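Local coordinates for uncharacterized protein (Staphylococcus saprophyticus subsp. saprophyticus, PDB 3Q6A) that is of unknown function but belongs to the AHA1 family, whose Bet v 1-like fold suggests that it may bind a ligand or a partner protein, at residues D[14-19]-D[86-91]; D[23-28]-D[120-125]; D[92-97]-D[110-115]. All blocks are in the same frame, centred on the assembly; numbering follows the deposited sequence.

Contact 1. Residues D[14-19]-D[86-91]; sequences ETVFEA and AGTVVT
A chi1 of 180° sets Val16 CG1 anti to the backbone N and spreads the two methyls over two residues of the facing strand: CG1 goes to Val90, and CG2, which lies beside the backbone N, goes to Thr88. Val90, whose chi1 of -177° sets CG2 beside its own backbone N, offers that methyl to Val16 CG1 at 3.6 Å, the two side chains meeting at a slant. Thr88 and Val16 instead reach toward each other tip to tip, Val16 CG2 resting 3.7 Å from Thr88 OG1 and 3.8 Å from Thr88 CB. Because Thr88 and Val90 are two apart on strand 87-94, both point to the helix, while Val89 between them turns away. Helix 13-21 is the short N-terminal helix that follows the first strand of this Bet v 1-like fold, and Val16 is the residue of 14-19 that touches 86-91. The interior is continued by Leu123, which packs on Val16, and by Leu116, which packs on Val90, both from the long helix 102-125; Phe81 of strand 75-84 also touches Val16. The contact is small, about 121 Å² summed over both sides, and wholly buried. Its one polar side-chain atom among the touching groups, Thr88 OG1, is hydrogen-bonded to the carbonyl O of Val11. Cohesion between helix and strand therefore rests on van der Waals contact of methyl groups with each other and with the threonine, whose hydroxyl is satisfied by the chain just ahead of the helix.

Contact 2. Residues D[23-28]-D[120-125]; sequences PEKIGG and KVYLEH
The ring of Tyr122 reaches from helix 102-125 to the turn at 23-28 and presents one face to Gly28. Gly28 CA sits over that face, 4.1 Å from the ring centroid and 15° off the ring normal, a CH-pi contact displaced toward the rim. Within the ring the nearest carbon to it is CD1, 3.9 Å from Gly28 CA. The bare CA of the glycine lets the backbone lie directly against the aromatic face. The carbonyl side of the same glycine leans on the root of the tyrosine, Gly28 O lying 3.7 Å from Tyr122 CB. The ring is brought there by CG standing anti to the backbone N of Tyr122 (chi1 167°), which carries it outward from the helix.

In the Bet v 1-like fold a long C-terminal helix lies against a curved antiparallel sheet, and here the segment after helix 13-21 meets the last turns of that helix near the surface. Lys25 runs across the tyrosine at about a right angle, and its CB comes within 4.0 Å of Tyr122 OH. Its carbonyl O comes in obliquely from the same side of the ring as Gly28 CA, Lys25 O being 3.6 Å from Tyr122 CE2. That oxygen also accepts a backbone bond from Gly28 N at 3.0 Å, which closes the turn and holds the two residues that touch the ring in a fixed relation. Phe29, the next residue along, touches Tyr122 as well. The residue before the tyrosine, Val121, packs on Val121 of the second subunit, and His125 NE2 is hydrogen-bonded to Thr128 O of that subunit.

Contact 3. Residues D[92-97]-D[110-115]; sequences TTEKDF and EGWVYM
The six-membered ring of Trp112 overlaps Thr92 obliquely, CE3 lying 3.5 Å from Thr92 CB. The pair joins two elements of the Bet v 1-like fold: strand 87-94, the last strand of the antiparallel sheet in chain order, and the long helix 102-125 that packs on it. Strand 92-94 and helix 110-115 run nearly antiparallel, at 161°, with their axes 10.1 Å apart at closest approach. Thr92 and Glu94, two apart, lie on the same face of the strand, which is why both can meet a single large side chain of the helix. Thr92 serves the benzo half of the indole. Its CG2, beside the backbone N, lies 3.6 Å from Trp112 CE3. The same methyl is 4.2 Å from CE of Met115, present as selenomethionine, which adds a second, looser contact one helical turn farther on. The hydroxyl of Thr92 is itself given over to a weak bond with Thr5 O on the neighbouring strand.

The indole nitrogen is served by Glu94. With CG anti to the backbone N and the chain extended beyond it, the glutamate crosses the indole at about a right angle and carries its carboxylate to the NE1 edge, the two planes turned 87° apart. This is a buried polar pair; Ile77, Thr5 and Leu134 also touch Trp112, and His75 touches Glu94. Such a bond helps to fix the rotation of the indole. The N-H of Trp112 NE1 points at Glu94 OE1 across 2.7 Å, at an angle of 167°, and the oxygen lies close to the indole plane while the nitrogen stands above the plane of the carboxylate.

The three contacts show how a strand and two helices share partners in one small domain. Contacts 1 and 3 follow each other along strand 87-94, their centres about 17 Å apart, the first holding helix 13-21 and the other the long helix 102-125. Contact 2 uses the later part of that long helix, its centre about 18 Å from that of contact 3, on the opposite side of the chain's centre. Contacts 1 and 2 touch directly: Lys25 CD packs 3.2 Å from Glu18 O, and Lys25 CB lies 3.5 Å from Ala19 O. Segments of contacts 2 and 3 also meet the second subunit, so helix 102-125 serves both the fold and the dimer.

Contact 1. Residues D[14-19]-D[86-91]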
loop_
_atom_site.group_PDB
_atom_site.type_symbol
_atom_site.label_atom_id
_atom_site.label_comp_id
_atom_site.label_asym_id
_atom_site.label_seq_id
_atom_site.Cartn_x
_atom_site.Cartn_y
_atom_site.Cartn_z
ATOM N N GLU D 14 -19.305 2.886 -9.699
ATOM C CA GLU D 14 -19.835 4.219 -9.442
ATOM C C GLU D 14 -19.399 4.701 -8.071
ATOM O O GLU D 14 -19.002 5.854 -7.901
ATOM C CB GLU D 14 -21.373 4.235 -9.492
ATOM C CG GLU D 14 -22.001 3.911 -10.840
ATOM C CD GLU D 14 -21.851 2.453 -11.223
ATOM O OE1 GLU D 14 -21.708 1.616 -10.298
ATOM O OE2 GLU D 14 -21.893 2.150 -12.441
ATOM N N THR D 15 -19.465 3.810 -7.089
ATOM C CA THR D 15 -19.100 4.152 -5.726
ATOM C C THR D 15 -17.625 4.521 -5.586
ATOM O O THR D 15 -17.282 5.420 -4.824
ATOM C CB THR D 15 -19.399 2.995 -4.759
ATOM O OG1 THR D 15 -20.799 2.698 -4.790
ATOM C CG2 THR D 15 -19.002 3.379 -3.336
ATOM N N VAL D 16 -16.764 3.821 -6.310
ATOM C CA VAL D 16 -15.333 4.109 -6.249
ATOM C C VAL D 16 -15.072 5.456 -6.936
ATOM O O VAL D 16 -14.320 6.283 -6.429
ATOM C CB VAL D 16 -14.505 3.010 -6.951
ATOM C CG1 VAL D 16 -13.014 3.356 -6.874
ATOM C CG2 VAL D 16 -14.765 1.648 -6.284
ATOM N N PHE D 17 -15.703 5.670 -8.088
ATOM C CA PHE D 17 -15.550 6.918 -8.835
ATOM C C PHE D 17 -15.951 8.079 -7.935
ATOM O O PHE D 17 -15.226 9.068 -7.819
ATOM C CB PHE D 17 -16.437 6.897 -10.089
ATOM C CG PHE D 17 -16.442 8.199 -10.866
ATOM C CD1 PHE D 17 -15.444 8.479 -11.800
ATOM C CD2 PHE D 17 -17.443 9.142 -10.649
ATOM C CE1 PHE D 17 -15.448 9.689 -12.512
ATOM C CE2 PHE D 17 -17.455 10.351 -11.350
ATOM C CZ PHE D 17 -16.456 10.621 -12.283
ATOM N N GLU D 18 -17.102 7.942 -7.279
ATOM C CA GLU D 18 -17.604 8.975 -6.390
ATOM C C GLU D 18 -16.659 9.278 -5.236
ATOM O O GLU D 18 -16.603 10.412 -4.761
ATOM C CB GLU D 18 -18.970 8.586 -5.822
ATOM C CG GLU D 18 -20.131 8.693 -6.809
ATOM C CD GLU D 18 -20.363 10.116 -7.326
ATOM O OE1 GLU D 18 -20.528 11.042 -6.501
ATOM O OE2 GLU D 18 -20.381 10.299 -8.557
ATOM N N ALA D 19 -15.933 8.260 -4.774
ATOM C CA ALA D 19 -15.000 8.432 -3.671
ATOM C C ALA D 19 -13.951 9.499 -3.981
ATOM O O ALA D 19 -13.512 10.215 -3.073
ATOM C CB ALA D 19 -14.314 7.088 -3.343
ATOM N N ALA D 86 -15.907 -9.062 -8.349
ATOM C CA ALA D 86 -16.206 -8.645 -6.991
ATOM C C ALA D 86 -16.441 -7.151 -6.833
ATOM O O ALA D 86 -16.812 -6.671 -5.753
ATOM C CB ALA D 86 -15.088 -9.128 -6.043
ATOM N N GLY D 87 -16.244 -6.406 -7.915
ATOM C CA GLY D 87 -16.476 -4.985 -7.830
ATOM C C GLY D 87 -15.821 -4.108 -8.875
ATOM O O GLY D 87 -16.301 -3.981 -10.003
ATOM N N THR D 88 -14.700 -3.511 -8.494
ATOM C CA THR D 88 -13.996 -2.581 -9.362
ATOM C C THR D 88 -12.481 -2.750 -9.331
ATOM O O THR D 88 -11.912 -3.109 -8.308
ATOM C CB THR D 88 -14.274 -1.121 -8.892
ATOM O OG1 THR D 88 -15.690 -0.867 -8.877
ATOM C CG2 THR D 88 -13.552 -0.098 -9.808
ATOM N N VAL D 89 -11.831 -2.501 -10.457
ATOM C CA VAL D 89 -10.372 -2.499 -10.490
ATOM C C VAL D 89 -10.005 -1.064 -10.825
ATOM O O VAL D 89 -10.417 -0.550 -11.862
ATOM C CB VAL D 89 -9.793 -3.410 -11.571
ATOM C CG1 VAL D 89 -8.296 -3.153 -11.728
ATOM C CG2 VAL D 89 -10.038 -4.881 -11.181
ATOM N N VAL D 90 -9.249 -0.420 -9.942
ATOM C CA VAL D 90 -8.820 0.953 -10.178
ATOM C C VAL D 90 -7.406 0.882 -10.742
ATOM O O VAL D 90 -6.557 0.144 -10.236
ATOM C CB VAL D 90 -8.786 1.779 -8.873
ATOM C CG1 VAL D 90 -8.392 3.238 -9.189
ATOM C CG2 VAL D 90 -10.126 1.717 -8.175
ATOM N N THR D 91 -7.144 1.633 -11.800
ATOM C CA THR D 91 -5.828 1.624 -12.386
ATOM C C THR D 91 -5.295 3.037 -12.403
ATOM O O THR D 91 -5.845 3.890 -13.095
ATOM C CB THR D 91 -5.855 1.101 -13.827
ATOM O OG1 THR D 91 -6.446 -0.203 -13.847
ATOM C CG2 THR D 91 -4.444 1.008 -14.385
#

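Contact 2. Residues D[23-28]-D[120-125]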
loop_
_atom_site.group_PDB
_atom_site.type_symbol
_atom_site.label_atom_id
_atom_site.label_comp_id
_atom_site.label_asym_id
_atom_site.label_seq_id
_atom_site.Cartn_x
_atom_site.Cartn_y
_atom_site.Cartn_z
ATOM N N PRO D 23 -16.228 15.924 -2.925
ATOM C CA PRO D 23 -15.479 16.659 -1.902
ATOM C C PRO D 23 -15.617 16.098 -0.491
ATOM O O PRO D 23 -14.711 16.238 0.328
ATOM C CB PRO D 23 -16.050 18.072 -2.011
ATOM C CG PRO D 23 -16.364 18.175 -3.468
ATOM C CD PRO D 23 -17.047 16.852 -3.726
ATOM N N GLU D 24 -16.746 15.459 -0.208
ATOM C CA GLU D 24 -16.981 14.898 1.122
ATOM C C GLU D 24 -16.387 13.503 1.308
ATOM O O GLU D 24 -16.220 13.051 2.437
ATOM C CB GLU D 24 -18.486 14.810 1.410
ATOM C CG GLU D 24 -19.305 16.013 0.960
ATOM C CD GLU D 24 -20.741 15.959 1.460
ATOM O OE1 GLU D 24 -21.408 14.919 1.265
ATOM O OE2 GLU D 24 -21.204 16.959 2.049
ATOM N N LYS D 25 -16.072 12.826 0.204
ATOM C CA LYS D 25 -15.548 11.457 0.273
ATOM C C LYS D 25 -14.024 11.321 0.231
ATOM O O LYS D 25 -13.449 10.458 0.907
ATOM C CB LYS D 25 -16.149 10.610 -0.862
ATOM C CG LYS D 25 -17.680 10.501 -0.865
ATOM C CD LYS D 25 -18.142 9.625 -2.024
ATOM C CE LYS D 25 -19.658 9.572 -2.158
ATOM N NZ LYS D 25 -20.323 8.947 -0.989
ATOM N N ILE D 26 -13.373 12.171 -0.555
ATOM C CA ILE D 26 -11.920 12.097 -0.716
ATOM C C ILE D 26 -11.116 12.072 0.586
ATOM O O ILE D 26 -10.067 11.417 0.663
ATOM C CB ILE D 26 -11.409 13.251 -1.618
ATOM C CG1 ILE D 26 -9.992 12.943 -2.089
ATOM C CG2 ILE D 26 -11.452 14.575 -0.847
ATOM C CD1 ILE D 26 -9.680 13.433 -3.490
ATOM N N GLY D 27 -11.614 12.763 1.606
ATOM C CA GLY D 27 -10.920 12.825 2.883
ATOM C C GLY D 27 -10.727 11.501 3.598
ATOM O O GLY D 27 -9.909 11.387 4.513
ATOM N N GLY D 28 -11.471 10.487 3.183
ATOM C CA GLY D 28 -11.343 9.205 3.841
ATOM C C GLY D 28 -10.141 8.395 3.399
ATOM O O GLY D 28 -9.841 7.374 4.017
ATOM N N LYS D 120 -9.185 1.281 -0.696
ATOM C CA LYS D 120 -9.810 -0.031 -0.520
ATOM C C LYS D 120 -10.394 -0.206 0.879
ATOM O O LYS D 120 -11.546 -0.657 1.050
ATOM C CB LYS D 120 -8.785 -1.124 -0.833
ATOM C CG LYS D 120 -9.318 -2.562 -0.746
ATOM C CD LYS D 120 -8.220 -3.583 -1.003
ATOM C CE LYS D 120 -8.743 -5.028 -0.916
ATOM N NZ LYS D 120 -9.698 -5.383 -2.040
ATOM N N VAL D 121 -9.616 0.171 1.889
ATOM C CA VAL D 121 -10.077 0.057 3.262
ATOM C C VAL D 121 -11.266 0.976 3.550
ATOM O O VAL D 121 -12.225 0.577 4.214
ATOM C CB VAL D 121 -8.958 0.409 4.249
ATOM C CG1 VAL D 121 -9.486 0.332 5.673
ATOM C CG2 VAL D 121 -7.782 -0.541 4.047
ATOM N N TYR D 122 -11.196 2.210 3.060
ATOM C CA TYR D 122 -12.274 3.166 3.289
ATOM C C TYR D 122 -13.605 2.703 2.677
ATOM O O TYR D 122 -14.653 2.795 3.322
ATOM C CB TYR D 122 -11.874 4.540 2.734
ATOM C CG TYR D 122 -13.000 5.553 2.631
ATOM C CD1 TYR D 122 -13.659 6.006 3.771
ATOM C CD2 TYR D 122 -13.410 6.046 1.388
ATOM C CE1 TYR D 122 -14.713 6.929 3.681
ATOM C CE2 TYR D 122 -14.462 6.973 1.286
ATOM C CZ TYR D 122 -15.107 7.404 2.439
ATOM O OH TYR D 122 -16.165 8.291 2.357
ATOM N N LEU D 123 -13.563 2.201 1.452
ATOM C CA LEU D 123 -14.782 1.751 0.771
ATOM C C LEU D 123 -15.278 0.365 1.194
ATOM O O LEU D 123 -16.482 0.096 1.164
ATOM C CB LEU D 123 -14.579 1.777 -0.743
ATOM C CG LEU D 123 -14.372 3.180 -1.339
ATOM C CD1 LEU D 123 -14.112 3.096 -2.844
ATOM C CD2 LEU D 123 -15.606 4.027 -1.042
ATOM N N GLU D 124 -14.368 -0.514 1.589
ATOM C CA GLU D 124 -14.778 -1.863 1.988
ATOM C C GLU D 124 -15.125 -1.977 3.469
ATOM O O GLU D 124 -15.855 -2.888 3.859
ATOM C CB GLU D 124 -13.689 -2.885 1.635
ATOM C CG GLU D 124 -13.565 -3.174 0.140
ATOM C CD GLU D 124 -12.485 -4.178 -0.180
ATOM O OE1 GLU D 124 -11.969 -4.825 0.759
ATOM O OE2 GLU D 124 -12.151 -4.349 -1.370
ATOM N N HIS D 125 -14.630 -1.057 4.295
ATOM C CA HIS D 125 -14.903 -1.131 5.727
ATOM C C HIS D 125 -15.402 0.134 6.408
ATOM O O HIS D 125 -15.758 0.098 7.585
ATOM C CB HIS D 125 -13.658 -1.620 6.471
ATOM C CG HIS D 125 -13.301 -3.034 6.159
ATOM N ND1 HIS D 125 -14.183 -4.076 6.341
ATOM C CD2 HIS D 125 -12.178 -3.575 5.628
ATOM C CE1 HIS D 125 -13.623 -5.199 5.927
ATOM N NE2 HIS D 125 -12.407 -4.923 5.490
#

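Contact 3. Residues D[92-97]-D[110-115]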
loop_
_atom_site.group_PDB
_atom_site.type_symbol
_atom_site.label_atom_id
_atom_site.label_comp_id
_atom_site.label_asym_id
_atom_site.label_seq_id
_atom_site.Cartn_x
_atom_site.Cartn_y
_atom_site.Cartn_z
ATOM N N THR D 92 -4.243 3.293 -11.627
ATOM C CA THR D 92 -3.642 4.625 -11.620
ATOM C C THR D 92 -2.427 4.576 -12.543
ATOM O O THR D 92 -1.678 3.600 -12.560
ATOM C CB THR D 92 -3.195 5.075 -10.194
ATOM O OG1 THR D 92 -2.331 4.086 -9.623
ATOM C CG2 THR D 92 -4.396 5.291 -9.286
ATOM N N THR D 93 -2.253 5.629 -13.335
ATOM C CA THR D 93 -1.124 5.713 -14.242
ATOM C C THR D 93 -0.505 7.105 -14.158
ATOM O O THR D 93 -1.188 8.114 -14.357
ATOM C CB THR D 93 -1.539 5.459 -15.705
ATOM O OG1 THR D 93 -2.033 4.120 -15.845
ATOM C CG2 THR D 93 -0.344 5.638 -16.622
ATOM N N GLU D 94 0.778 7.154 -13.819
ATOM C CA GLU D 94 1.495 8.434 -13.749
ATOM C C GLU D 94 2.612 8.255 -14.765
ATOM O O GLU D 94 3.535 7.465 -14.573
ATOM C CB GLU D 94 2.043 8.696 -12.341
ATOM C CG GLU D 94 2.910 9.952 -12.285
ATOM C CD GLU D 94 3.297 10.368 -10.876
ATOM O OE1 GLU D 94 3.396 9.502 -9.984
ATOM O OE2 GLU D 94 3.523 11.577 -10.670
ATOM N N LYS D 95 2.505 8.998 -15.858
ATOM C CA LYS D 95 3.415 8.865 -16.975
ATOM C C LYS D 95 4.659 9.719 -17.025
ATOM O O LYS D 95 4.758 10.754 -16.366
ATOM C CB LYS D 95 2.640 9.104 -18.273
ATOM C CG LYS D 95 1.345 8.327 -18.355
ATOM C CD LYS D 95 0.559 8.699 -19.599
ATOM C CE LYS D 95 -0.685 7.837 -19.723
ATOM N NZ LYS D 95 -1.406 8.133 -20.989
ATOM N N ASP D 96 5.578 9.244 -17.863
ATOM C CA ASP D 96 6.851 9.876 -18.173
ATOM C C ASP D 96 7.885 9.966 -17.058
ATOM O O ASP D 96 7.979 10.970 -16.352
ATOM C CB ASP D 96 6.584 11.259 -18.779
ATOM C CG ASP D 96 5.542 11.212 -19.900
ATOM O OD1 ASP D 96 5.641 10.329 -20.780
ATOM O OD2 ASP D 96 4.624 12.062 -19.902
ATOM N N PHE D 97 8.673 8.900 -16.932
ATOM C CA PHE D 97 9.737 8.810 -15.934
ATOM C C PHE D 97 10.963 8.161 -16.566
ATOM O O PHE D 97 10.852 7.486 -17.588
ATOM C CB PHE D 97 9.284 7.964 -14.744
ATOM C CG PHE D 97 8.298 8.653 -13.850
ATOM C CD1 PHE D 97 8.734 9.499 -12.842
ATOM C CD2 PHE D 97 6.935 8.450 -14.010
ATOM C CE1 PHE D 97 7.830 10.131 -12.002
ATOM C CE2 PHE D 97 6.021 9.078 -13.176
ATOM C CZ PHE D 97 6.469 9.923 -12.167
ATOM N N GLU D 110 5.243 3.810 -4.232
ATOM C CA GLU D 110 4.806 3.696 -2.849
ATOM C C GLU D 110 3.575 4.573 -2.620
ATOM O O GLU D 110 2.595 4.136 -2.039
ATOM C CB GLU D 110 5.933 4.144 -1.921
ATOM C CG GLU D 110 5.568 4.158 -0.458
ATOM C CD GLU D 110 6.749 4.540 0.374
ATOM O OE1 GLU D 110 7.210 5.691 0.229
ATOM O OE2 GLU D 110 7.223 3.698 1.148
ATOM N N GLY D 111 3.629 5.817 -3.082
ATOM C CA GLY D 111 2.495 6.705 -2.872
ATOM C C GLY D 111 1.200 6.189 -3.485
ATOM O O GLY D 111 0.135 6.246 -2.857
ATOM N N TRP D 112 1.293 5.690 -4.708
ATOM C CA TRP D 112 0.125 5.177 -5.420
ATOM C C TRP D 112 -0.415 3.933 -4.753
ATOM O O TRP D 112 -1.622 3.811 -4.567
ATOM C CB TRP D 112 0.473 4.869 -6.875
ATOM C CG TRP D 112 0.649 6.102 -7.712
ATOM C CD1 TRP D 112 1.812 6.559 -8.276
ATOM C CD2 TRP D 112 -0.364 7.066 -8.036
ATOM N NE1 TRP D 112 1.585 7.755 -8.928
ATOM C CE2 TRP D 112 0.258 8.087 -8.795
ATOM C CE3 TRP D 112 -1.739 7.168 -7.757
ATOM C CZ2 TRP D 112 -0.448 9.194 -9.276
ATOM C CZ3 TRP D 112 -2.438 8.271 -8.236
ATOM C CH2 TRP D 112 -1.790 9.268 -8.988
ATOM N N VAL D 113 0.478 3.023 -4.362
ATOM C CA VAL D 113 0.022 1.796 -3.709
ATOM C C VAL D 113 -0.631 2.108 -2.378
ATOM O O VAL D 113 -1.671 1.563 -2.056
ATOM C CB VAL D 113 1.177 0.816 -3.463
ATOM C CG1 VAL D 113 0.653 -0.432 -2.745
ATOM C CG2 VAL D 113 1.817 0.432 -4.806
ATOM N N TYR D 114 -0.007 2.980 -1.594
ATOM C CA TYR D 114 -0.585 3.340 -0.306
ATOM C C TYR D 114 -1.966 4.009 -0.474
ATOM O O TYR D 114 -2.926 3.637 0.190
ATOM C CB TYR D 114 0.355 4.285 0.447
ATOM C CG TYR D 114 -0.125 4.589 1.838
ATOM C CD1 TYR D 114 -0.324 3.568 2.765
ATOM C CD2 TYR D 114 -0.415 5.897 2.226
ATOM C CE1 TYR D 114 -0.809 3.843 4.056
ATOM C CE2 TYR D 114 -0.900 6.181 3.516
ATOM C CZ TYR D 114 -1.092 5.152 4.418
ATOM O OH TYR D 114 -1.548 5.433 5.693
HETATM N N MSE D 115 -2.065 5.010 -1.348
HETATM C CA MSE D 115 -3.357 5.678 -1.529
HETATM C C MSE D 115 -4.463 4.687 -1.914
HETATM O O MSE D 115 -5.575 4.759 -1.387
HETATM C CB MSE D 115 -3.263 6.784 -2.599
HETATM C CG MSE D 115 -4.590 7.578 -2.857
HETATM SE SE MSE D 115 -5.787 6.806 -4.023
HETATM C CE MSE D 115 -4.984 7.147 -5.526
#